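Local coordinates for DegV family protein ([Eubacterium] eligens, PDB 5UXY) that binds a fatty acid between its two alpha/beta domains and probably presents such acids to a fatty acid kinase, at residues V7-C12 with V80-A85; A61-D66 with Y91-A96; H163-N168 with S263-R268. All blocks are in the same frame, centred on the assembly; numbering follows the deposited sequence.

Contact 1. Residues V7-C12 with V80-A85; sequences VADSAC and VVTITA. With X90 (heptadecanoic acid), chain D.
Two neighbouring parallel strands in the central sheet of the N-terminal alpha/beta domain show how strands can be tied at their C-terminal ends by one carboxylate. Residues 7-9 of strand 5-9 and 80-82 of strand 77-82 run nearly parallel, 15° apart, with V7 paired to V80 and A8 to V81. V81 N donates a hydrogen bond to V7 O at 2.8 Å, and D9 N reaches V81 O in a longer bond of 3.3 Å. V7 and V80 put their side chains on one face of the sheet, A8 and V81 on the other.

Where the strands end, the side chain of D9 takes over from the backbone. Its CG stands between the backbone N and the carbonyl carbon (chi1 66°), which turns the carboxylate toward 80-85. There OD2 accepts from I83 N at 2.7 Å through its syn lone pair, while OD1 uses its anti lone pair for A11 N at 2.9 Å, an Asx turn that starts the 3-10 segment 10-12. I83 crosses the aspartate at about a right angle, laying CG2 3.4 Å from D9 OD2. With an alanine here, the amides of I83 and A11 would probably lose their shared acceptor group, and the turn after each strand would be held less firmly. Beyond the carboxylate, I83 CD1 meets A11 CB at 3.9 Å. The same I83 CD1 lies 3.5 Å from X90 C27 of the bound heptadecanoic acid, linking the strand ends to the lipid.

Helices flank both faces: W68 of helix 65-72 packs on V7 and V80, while L126 of helix 119-134 packs on A8 and V81. T90 of helix 90-102 touches D9 and I83, and strands 21-30 and 109-114 continue the sheet beyond strands 5-9 and 77-82 respectively.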
loop_
_atom_site.group_PDB
_atom_site.type_symbol
_atom_site.label_atom_id
_atom_site.label_comp_id
_atom_site.label_asym_id
_atom_site.label_seq_id
_atom_site.Cartn_x
_atom_site.Cartn_y
_atom_site.Cartn_z
ATOM N N VAL A 7 4.153 8.549 10.229
ATOM C CA VAL A 7 5.199 7.623 9.838
ATOM C C VAL A 7 4.506 6.463 9.133
ATOM O O VAL A 7 3.412 6.071 9.550
ATOM C CB VAL A 7 5.978 7.108 11.071
ATOM C CG1 VAL A 7 7.086 6.112 10.674
ATOM C CG2 VAL A 7 6.595 8.311 11.884
ATOM N N ALA A 8 5.127 5.920 8.087
ATOM C CA ALA A 8 4.545 4.744 7.420
ATOM C C ALA A 8 5.650 3.864 6.891
ATOM O O ALA A 8 6.730 4.339 6.570
ATOM C CB ALA A 8 3.607 5.175 6.261
ATOM N N ASP A 9 5.396 2.559 6.785
ATOM C CA ASP A 9 6.391 1.799 6.074
ATOM C C ASP A 9 6.317 2.068 4.559
ATOM O O ASP A 9 5.356 2.632 4.035
ATOM C CB ASP A 9 6.257 0.326 6.394
ATOM C CG ASP A 9 4.978 -0.247 5.874
ATOM O OD1 ASP A 9 4.782 -0.258 4.622
ATOM O OD2 ASP A 9 4.183 -0.733 6.713
ATOM N N SER A 10 7.367 1.642 3.850
ATOM C CA SER A 10 7.573 2.065 2.451
ATOM C C SER A 10 6.564 1.415 1.503
ATOM O O SER A 10 6.467 1.821 0.326
ATOM C CB SER A 10 9.010 1.743 1.998
ATOM O OG SER A 10 9.225 0.338 1.923
ATOM N N ALA A 11 5.777 0.461 2.003
ATOM C CA ALA A 11 4.652 -0.034 1.189
ATOM C C ALA A 11 3.625 1.045 0.871
ATOM O O ALA A 11 2.732 0.790 0.053
ATOM C CB ALA A 11 3.938 -1.211 1.884
ATOM N N CYS A 12 3.718 2.231 1.480
ATOM C CA CYS A 12 2.768 3.282 1.148
ATOM C C CYS A 12 3.124 3.989 -0.149
ATOM O O CYS A 12 2.352 4.841 -0.610
ATOM C CB CYS A 12 2.682 4.306 2.282
ATOM S SG CYS A 12 4.223 5.326 2.441
ATOM N N VAL A 80 1.480 5.923 13.176
ATOM C CA VAL A 80 2.310 5.045 12.346
ATOM C C VAL A 80 1.353 4.194 11.533
ATOM O O VAL A 80 0.477 3.547 12.113
ATOM C CB VAL A 80 3.213 4.135 13.197
ATOM C CG1 VAL A 80 4.126 3.339 12.267
ATOM C CG2 VAL A 80 4.051 4.945 14.188
ATOM N N VAL A 81 1.483 4.189 10.202
ATOM C CA VAL A 81 0.591 3.360 9.372
ATOM C C VAL A 81 1.421 2.207 8.810
ATOM O O VAL A 81 2.519 2.431 8.293
ATOM C CB VAL A 81 -0.061 4.191 8.257
ATOM C CG1 VAL A 81 -0.992 3.276 7.382
ATOM C CG2 VAL A 81 -0.827 5.359 8.861
ATOM N N THR A 82 0.938 0.959 8.964
ATOM C CA THR A 82 1.724 -0.175 8.473
ATOM C C THR A 82 0.931 -0.997 7.459
ATOM O O THR A 82 -0.285 -0.980 7.419
ATOM C CB THR A 82 2.184 -1.151 9.586
ATOM O OG1 THR A 82 1.066 -1.880 10.074
ATOM C CG2 THR A 82 2.808 -0.396 10.805
ATOM N N ILE A 83 1.669 -1.718 6.629
ATOM C CA ILE A 83 1.034 -2.721 5.769
ATOM C C ILE A 83 0.347 -3.795 6.649
ATOM O O ILE A 83 0.665 -3.984 7.834
ATOM C CB ILE A 83 2.150 -3.277 4.868
ATOM C CG1 ILE A 83 1.643 -4.380 3.930
ATOM C CG2 ILE A 83 3.239 -3.829 5.683
ATOM C CD1 ILE A 83 2.716 -4.746 2.877
ATOM N N THR A 84 -0.645 -4.456 6.074
ATOM C CA THR A 84 -1.480 -5.410 6.785
ATOM C C THR A 84 -0.708 -6.369 7.679
ATOM O O THR A 84 0.254 -7.029 7.262
ATOM C CB THR A 84 -2.336 -6.214 5.779
ATOM O OG1 THR A 84 -3.026 -7.223 6.515
ATOM C CG2 THR A 84 -1.438 -6.860 4.691
ATOM N N ALA A 85 -1.168 -6.459 8.933
ATOM C CA ALA A 85 -0.630 -7.473 9.838
ATOM C C ALA A 85 -0.995 -8.873 9.376
ATOM O O ALA A 85 -0.386 -9.858 9.827
ATOM C CB ALA A 85 -1.197 -7.235 11.243
HETATM O O19 X90 D . 8.430 -8.957 4.182
HETATM C C21 X90 D . 7.395 -8.384 4.640
HETATM O O21 X90 D . 7.081 -8.564 5.875
HETATM C C22 X90 D . 6.542 -7.544 3.659
HETATM C C23 X90 D . 5.535 -8.522 3.004
HETATM C C24 X90 D . 4.459 -7.746 2.199
HETATM C C25 X90 D . 3.408 -8.785 1.691
HETATM C C26 X90 D . 2.164 -8.195 0.998
HETATM C C27 X90 D . 2.514 -6.979 0.149
HETATM C C28 X90 D . 1.370 -6.613 -0.825
HETATM C C29 X90 D . 1.890 -5.740 -1.984
HETATM C C30 X90 D . 0.124 -6.627 -3.907
HETATM C C31 X90 D . -1.416 -6.304 -3.880
HETATM C C32 X90 D . -2.025 -6.960 -2.623
HETATM C C33 X90 D . -3.236 -6.225 -2.038
HETATM C C34 X90 D . -3.906 -6.963 -0.853
HETATM C C35 X90 D . -3.635 -6.203 0.458
HETATM C C36 X90 D . -4.178 -6.849 1.745
HETATM C C39 X90 D . 0.915 -5.496 -3.169
#

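Contact 2. Residues A61-D66 with Y91-A96; sequences ACPGID and YNSAMA. With X90 (heptadecanoic acid), chain D.
The N-terminal end of helix 65-72 and the turn leading into it pack against the first turns of helix 90-102, on the surface of the N-terminal alpha/beta domain and near the carboxylate end of the bound fatty acid. The contact illustrates how a small residue lets a helix lie close to a loop. S93 faces the turn, and its CA is 6.1 Å from the CA of I65.

The hydroxymethyl group of S93 points at C62 and P63. C62 brings its sulfur to the serine, SG lying 3.9 Å from S93 CB, while the carbonyl oxygen P63 O stands 3.6 Å from that same CB. The polar tip of S93 is engaged beyond these neighbours: with OG between the backbone N and the carbonyl carbon (chi1 74°), it bonds to T90 O in the preceding turn of its own helix and to W68 NE1 of helix 65-72, so the hydroxyl joins the two helices. P63 also packs on W68 and, on strand 21-30, on V25 and L27.

G64 occupies the N-cap position of helix 65-72. At the start of that helix, I65 runs its longer branch toward A96, one turn after S93. I65 is modelled in two conformers, so this contact is less certain; in one of them CG1 passes 4.1 Å from S93 O, and the branch ends with I65 CD1 3.6 Å from A96 CB.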
loop_
_atom_site.group_PDB
_atom_site.type_symbol
_atom_site.label_atom_id
_atom_site.label_comp_id
_atom_site.label_asym_id
_atom_site.label_seq_id
_atom_site.Cartn_x
_atom_site.Cartn_y
_atom_site.Cartn_z
ATOM N N ALA A 61 11.788 -8.227 3.797
ATOM C CA ALA A 61 11.955 -8.117 5.240
ATOM C C ALA A 61 11.336 -6.830 5.744
ATOM O O ALA A 61 11.470 -5.785 5.107
ATOM C CB ALA A 61 13.434 -8.138 5.628
ATOM N N CYS A 62 10.757 -6.875 6.947
ATOM C CA CYS A 62 10.191 -5.652 7.552
ATOM C C CYS A 62 11.328 -4.776 8.104
ATOM O O CYS A 62 12.482 -5.231 8.204
ATOM C CB CYS A 62 9.183 -6.062 8.626
ATOM S SG CYS A 62 9.980 -6.791 10.025
ATOM N N PRO A 63 11.063 -3.514 8.472
ATOM C CA PRO A 63 12.151 -2.661 8.986
ATOM C C PRO A 63 12.620 -3.110 10.366
ATOM O O PRO A 63 11.867 -3.699 11.142
ATOM C CB PRO A 63 11.506 -1.278 9.088
ATOM C CG PRO A 63 10.250 -1.378 8.225
ATOM C CD PRO A 63 9.799 -2.768 8.373
ATOM N N GLY A 64 13.874 -2.779 10.687
ATOM C CA GLY A 64 14.365 -3.052 12.030
ATOM C C GLY A 64 13.842 -2.053 13.040
ATOM O O GLY A 64 13.444 -0.936 12.695
ATOM N N ILE A 65 13.788 -2.491 14.312
ATOM C CA ILE A 65 13.293 -1.617 15.381
ATOM C C ILE A 65 14.030 -0.287 15.343
ATOM O O ILE A 65 13.432 0.774 15.553
ATOM C CB ILE A 65 13.409 -2.311 16.768
ATOM C CG1 ILE A 65 12.209 -3.276 16.994
ATOM C CG2 ILE A 65 13.484 -1.246 17.921
ATOM C CD1 ILE A 65 12.388 -4.467 17.982
ATOM N N ASP A 66 15.325 -0.313 15.000
ATOM C CA ASP A 66 16.130 0.909 14.984
ATOM C C ASP A 66 15.707 1.864 13.878
ATOM O O ASP A 66 15.786 3.086 14.050
ATOM C CB ASP A 66 17.613 0.574 14.802
ATOM C CG ASP A 66 18.234 -0.040 16.033
ATOM O OD1 ASP A 66 17.651 0.105 17.136
ATOM O OD2 ASP A 66 19.305 -0.671 15.891
ATOM N N TYR A 91 3.712 -4.723 11.100
ATOM C CA TYR A 91 2.941 -4.211 12.241
ATOM C C TYR A 91 3.612 -4.571 13.579
ATOM O O TYR A 91 3.763 -3.720 14.470
ATOM C CB TYR A 91 1.505 -4.739 12.170
ATOM C CG TYR A 91 0.656 -4.367 13.392
ATOM C CD1 TYR A 91 0.060 -3.106 13.488
ATOM C CD2 TYR A 91 0.484 -5.258 14.441
ATOM C CE1 TYR A 91 -0.728 -2.761 14.598
ATOM C CE2 TYR A 91 -0.302 -4.929 15.544
ATOM C CZ TYR A 91 -0.905 -3.697 15.620
ATOM O OH TYR A 91 -1.697 -3.344 16.728
ATOM N N ASN A 92 4.015 -5.828 13.742
ATOM C CA ASN A 92 4.660 -6.229 14.991
ATOM C C ASN A 92 5.970 -5.478 15.212
ATOM O O ASN A 92 6.277 -5.105 16.351
ATOM C CB ASN A 92 4.980 -7.723 15.022
ATOM C CG ASN A 92 3.765 -8.598 15.175
ATOM O OD1 ASN A 92 2.671 -8.134 15.543
ATOM N ND2 ASN A 92 3.950 -9.918 14.890
ATOM N N SER A 93 6.758 -5.268 14.145
ATOM C CA SER A 93 8.011 -4.529 14.320
ATOM C C SER A 93 7.734 -3.076 14.754
ATOM O O SER A 93 8.470 -2.504 15.570
ATOM C CB SER A 93 8.877 -4.613 13.023
ATOM O OG SER A 93 8.383 -3.794 11.937
ATOM N N ALA A 94 6.692 -2.460 14.198
ATOM C CA ALA A 94 6.332 -1.108 14.637
ATOM C C ALA A 94 5.866 -1.105 16.094
ATOM O O ALA A 94 6.132 -0.146 16.837
ATOM C CB ALA A 94 5.213 -0.546 13.752
HETATM N N MSE A 95 5.072 -2.120 16.483
HETATM C CA MSE A 95 4.614 -2.196 17.874
HETATM C C MSE A 95 5.799 -2.401 18.797
HETATM O O MSE A 95 5.819 -1.852 19.917
HETATM C CB MSE A 95 3.592 -3.338 18.069
HETATM C CG MSE A 95 2.253 -3.084 17.401
HETATM SE SE MSE A 95 1.321 -1.676 18.365
HETATM C CE MSE A 95 0.802 -2.557 20.051
ATOM N N ALA A 96 6.786 -3.190 18.364
ATOM C CA ALA A 96 7.968 -3.376 19.201
ATOM C C ALA A 96 8.755 -2.074 19.348
ATOM O O ALA A 96 9.293 -1.756 20.426
ATOM C CB ALA A 96 8.851 -4.475 18.606
HETATM O O19 X90 D . 8.430 -8.957 4.182
HETATM C C21 X90 D . 7.395 -8.384 4.640
HETATM O O21 X90 D . 7.081 -8.564 5.875
HETATM C C22 X90 D . 6.542 -7.544 3.659
HETATM C C23 X90 D . 5.535 -8.522 3.004
HETATM C C24 X90 D . 4.459 -7.746 2.199
HETATM C C25 X90 D . 3.408 -8.785 1.691
HETATM C C26 X90 D . 2.164 -8.195 0.998
HETATM C C27 X90 D . 2.514 -6.979 0.149
HETATM C C28 X90 D . 1.370 -6.613 -0.825
HETATM C C29 X90 D . 1.890 -5.740 -1.984
HETATM C C30 X90 D . 0.124 -6.627 -3.907
HETATM C C31 X90 D . -1.416 -6.304 -3.880
HETATM C C32 X90 D . -2.025 -6.960 -2.623
HETATM C C33 X90 D . -3.236 -6.225 -2.038
HETATM C C34 X90 D . -3.906 -6.963 -0.853
HETATM C C35 X90 D . -3.635 -6.203 0.458
HETATM C C36 X90 D . -4.178 -6.849 1.745
HETATM C C39 X90 D . 0.915 -5.496 -3.169
#

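Contact 3. Residues H163-N168 with S263-R268; sequences HNLAQN and SYYAER. With X90 (heptadecanoic acid), chain D.
N164, on the short helix 163-167, can be followed outward from the backbone against helix 260-266. Its CB lies over the face of the Y264 ring, 3.9 Å from the centroid, in a CH-pi contact. CG, anti to the carbonyl carbon (chi1 -68°), carries the amide across the same face, stacked on the ring with the planes only 4° apart. At the tip the two atoms part: ND2 donates to Y264 O at 2.8 Å, nearly in the amide plane, while OD1 accepts from Q167 NE2 at 3.0 Å. The ring and the carbonyl of one tyrosine thus hold the amide flat.

The backbone of N164 is gripped as well. Its N gives an almost straight bond (177°) to E267 OE2, 2.9 Å away, and its O accepts from N168 ND2. A water donates to E267 OE2 and Y265 O and accepts from L165 N, bridging L165 to the other helix's C-terminal end.

Y264 OH bonds to S58, and Y265 OH to T60. The Y265 ring lies between Y264 CD2 on one face and lipid atom C25 on the other. That tyrosine face against the acyl chain places the contact at the wall of the lipid-binding site, consistent with the fatty acid-binding DegV (FakB-like) fold.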
loop_
_atom_site.group_PDB
_atom_site.type_symbol
_atom_site.label_atom_id
_atom_site.label_comp_id
_atom_site.label_asym_id
_atom_site.label_seq_id
_atom_site.Cartn_x
_atom_site.Cartn_y
_atom_site.Cartn_z
ATOM N N HIS A 163 4.022 -14.320 -9.156
ATOM C CA HIS A 163 5.123 -15.235 -8.846
ATOM C C HIS A 163 5.771 -14.885 -7.506
ATOM O O HIS A 163 6.021 -15.760 -6.679
ATOM C CB HIS A 163 6.161 -15.157 -9.969
ATOM C CG HIS A 163 7.376 -15.986 -9.718
ATOM N ND1 HIS A 163 7.337 -17.364 -9.698
ATOM C CD2 HIS A 163 8.657 -15.632 -9.428
ATOM C CE1 HIS A 163 8.549 -17.826 -9.431
ATOM N NE2 HIS A 163 9.370 -16.798 -9.276
ATOM N N ASN A 164 6.068 -13.604 -7.293
ATOM C CA ASN A 164 6.728 -13.212 -6.041
ATOM C C ASN A 164 5.823 -13.380 -4.815
ATOM O O ASN A 164 6.295 -13.794 -3.736
ATOM C CB ASN A 164 7.230 -11.766 -6.188
ATOM C CG ASN A 164 8.337 -11.673 -7.174
ATOM O OD1 ASN A 164 9.029 -12.665 -7.408
ATOM N ND2 ASN A 164 8.527 -10.508 -7.765
ATOM N N LEU A 165 4.538 -13.011 -4.916
ATOM C CA LEU A 165 3.593 -13.346 -3.857
ATOM C C LEU A 165 3.583 -14.851 -3.573
ATOM O O LEU A 165 3.611 -15.282 -2.419
ATOM C CB LEU A 165 2.164 -12.886 -4.234
ATOM C CG LEU A 165 1.907 -11.376 -4.181
ATOM C CD1 LEU A 165 0.689 -11.055 -5.083
ATOM C CD2 LEU A 165 1.646 -10.933 -2.710
ATOM N N ALA A 166 3.501 -15.669 -4.628
ATOM C CA ALA A 166 3.327 -17.096 -4.438
ATOM C C ALA A 166 4.588 -17.734 -3.867
ATOM O O ALA A 166 4.495 -18.603 -3.003
ATOM C CB ALA A 166 2.971 -17.769 -5.751
ATOM N N GLN A 167 5.775 -17.312 -4.327
ATOM C CA GLN A 167 6.976 -17.969 -3.809
ATOM C C GLN A 167 7.227 -17.576 -2.366
ATOM O O GLN A 167 7.926 -18.300 -1.658
ATOM C CB GLN A 167 8.204 -17.653 -4.678
ATOM C CG GLN A 167 8.744 -16.265 -4.488
ATOM C CD GLN A 167 10.106 -16.009 -5.130
ATOM O OE1 GLN A 167 11.090 -16.693 -4.838
ATOM N NE2 GLN A 167 10.173 -14.991 -5.966
ATOM N N ASN A 168 6.657 -16.465 -1.913
ATOM C CA ASN A 168 6.757 -16.054 -0.513
ATOM C C ASN A 168 5.550 -16.463 0.323
ATOM O O ASN A 168 5.393 -15.983 1.465
ATOM C CB ASN A 168 6.984 -14.533 -0.446
ATOM C CG ASN A 168 8.421 -14.149 -0.807
ATOM O OD1 ASN A 168 9.350 -14.349 -0.009
ATOM N ND2 ASN A 168 8.617 -13.602 -1.986
ATOM N N SER A 263 6.223 -2.697 -5.947
ATOM C CA SER A 263 6.681 -3.152 -7.281
ATOM C C SER A 263 7.089 -4.612 -7.243
ATOM O O SER A 263 6.796 -5.377 -8.170
ATOM C CB SER A 263 7.843 -2.266 -7.781
ATOM O OG SER A 263 7.383 -0.940 -8.012
ATOM N N TYR A 264 7.741 -5.028 -6.164
ATOM C CA TYR A 264 8.175 -6.419 -6.060
ATOM C C TYR A 264 6.972 -7.377 -6.040
ATOM O O TYR A 264 6.964 -8.388 -6.758
ATOM C CB TYR A 264 9.045 -6.594 -4.794
ATOM C CG TYR A 264 9.395 -8.020 -4.528
ATOM C CD1 TYR A 264 10.405 -8.628 -5.280
ATOM C CD2 TYR A 264 8.709 -8.781 -3.567
ATOM C CE1 TYR A 264 10.723 -9.989 -5.093
ATOM C CE2 TYR A 264 9.049 -10.139 -3.337
ATOM C CZ TYR A 264 10.052 -10.728 -4.111
ATOM O OH TYR A 264 10.372 -12.044 -3.929
ATOM N N TYR A 265 5.960 -7.082 -5.197
ATOM C CA TYR A 265 4.825 -7.992 -5.019
ATOM C C TYR A 265 3.730 -7.808 -6.079
ATOM O O TYR A 265 3.074 -8.803 -6.465
ATOM C CB TYR A 265 4.220 -7.825 -3.619
ATOM C CG TYR A 265 5.017 -8.576 -2.595
ATOM C CD1 TYR A 265 5.159 -9.983 -2.705
ATOM C CD2 TYR A 265 5.664 -7.908 -1.542
ATOM C CE1 TYR A 265 5.914 -10.716 -1.770
ATOM C CE2 TYR A 265 6.433 -8.643 -0.594
ATOM C CZ TYR A 265 6.529 -10.024 -0.709
ATOM O OH TYR A 265 7.287 -10.777 0.158
ATOM N N ALA A 266 3.517 -6.585 -6.571
ATOM C CA ALA A 266 2.527 -6.426 -7.649
ATOM C C ALA A 266 3.081 -6.802 -9.028
ATOM O O ALA A 266 2.313 -7.199 -9.925
ATOM C CB ALA A 266 1.985 -4.995 -7.661
ATOM N N GLU A 267 4.389 -6.686 -9.213
ATOM C CA GLU A 267 5.176 -7.026 -10.410
ATOM C C GLU A 267 4.908 -6.118 -11.601
ATOM O O GLU A 267 3.955 -5.346 -11.618
ATOM C CB GLU A 267 4.998 -8.489 -10.795
ATOM C CG GLU A 267 5.612 -9.326 -9.701
ATOM C CD GLU A 267 5.857 -10.752 -10.118
ATOM O OE1 GLU A 267 6.482 -10.952 -11.173
ATOM O OE2 GLU A 267 5.421 -11.666 -9.387
ATOM N N ARG A 268 5.809 -6.158 -12.582
ATOM C CA ARG A 268 5.653 -5.318 -13.765
ATOM C C ARG A 268 4.256 -5.458 -14.346
ATOM O O ARG A 268 3.739 -6.575 -14.475
ATOM C CB ARG A 268 6.700 -5.761 -14.813
ATOM C CG ARG A 268 7.235 -4.691 -15.681
ATOM C CD ARG A 268 8.580 -5.157 -16.244
ATOM N NE ARG A 268 9.608 -4.177 -15.932
ATOM C CZ ARG A 268 10.911 -4.427 -15.875
ATOM N NH1 ARG A 268 11.384 -5.653 -16.126
ATOM N NH2 ARG A 268 11.744 -3.427 -15.594
HETATM O O19 X90 D . 8.430 -8.957 4.182
HETATM C C21 X90 D . 7.395 -8.384 4.640
HETATM O O21 X90 D . 7.081 -8.564 5.875
HETATM C C22 X90 D . 6.542 -7.544 3.659
HETATM C C23 X90 D . 5.535 -8.522 3.004
HETATM C C24 X90 D . 4.459 -7.746 2.199
HETATM C C25 X90 D . 3.408 -8.785 1.691
HETATM C C26 X90 D . 2.164 -8.195 0.998
HETATM C C27 X90 D . 2.514 -6.979 0.149
HETATM C C28 X90 D . 1.370 -6.613 -0.825
HETATM C C29 X90 D . 1.890 -5.740 -1.984
HETATM C C30 X90 D . 0.124 -6.627 -3.907
HETATM C C31 X90 D . -1.416 -6.304 -3.880
HETATM C C32 X90 D . -2.025 -6.960 -2.623
HETATM C C33 X90 D . -3.236 -6.225 -2.038
HETATM C C34 X90 D . -3.906 -6.963 -0.853
HETATM C C35 X90 D . -3.635 -6.203 0.458
HETATM C C36 X90 D . -4.178 -6.849 1.745
HETATM C C39 X90 D . 0.915 -5.496 -3.169
HETATM O O HOH W 1 3.752 -11.327 -7.043
#

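How the contacts relate
Contact 1 is wholly buried, contact 3 partly so, and contact 2 lies at the surface. Contacts 1 and 2 belong to the same alpha/beta layering: strand 77-82 is followed in the chain by helix 90-102, and they touch where T82 CG2 meets A94 CB at 3.8 Å. Contact 3 lies apart, its centre about 18 Å from that of contact 1 and about 21 Å from that of contact 2. The chemistry changes with place: strand pairing completed by a carboxylate, then side chains in van der Waals contact, S93 and A96 the small ones, then amide-ring stacking with a partly buried polar network. All three touch the same fatty acid, the common element of the worked example.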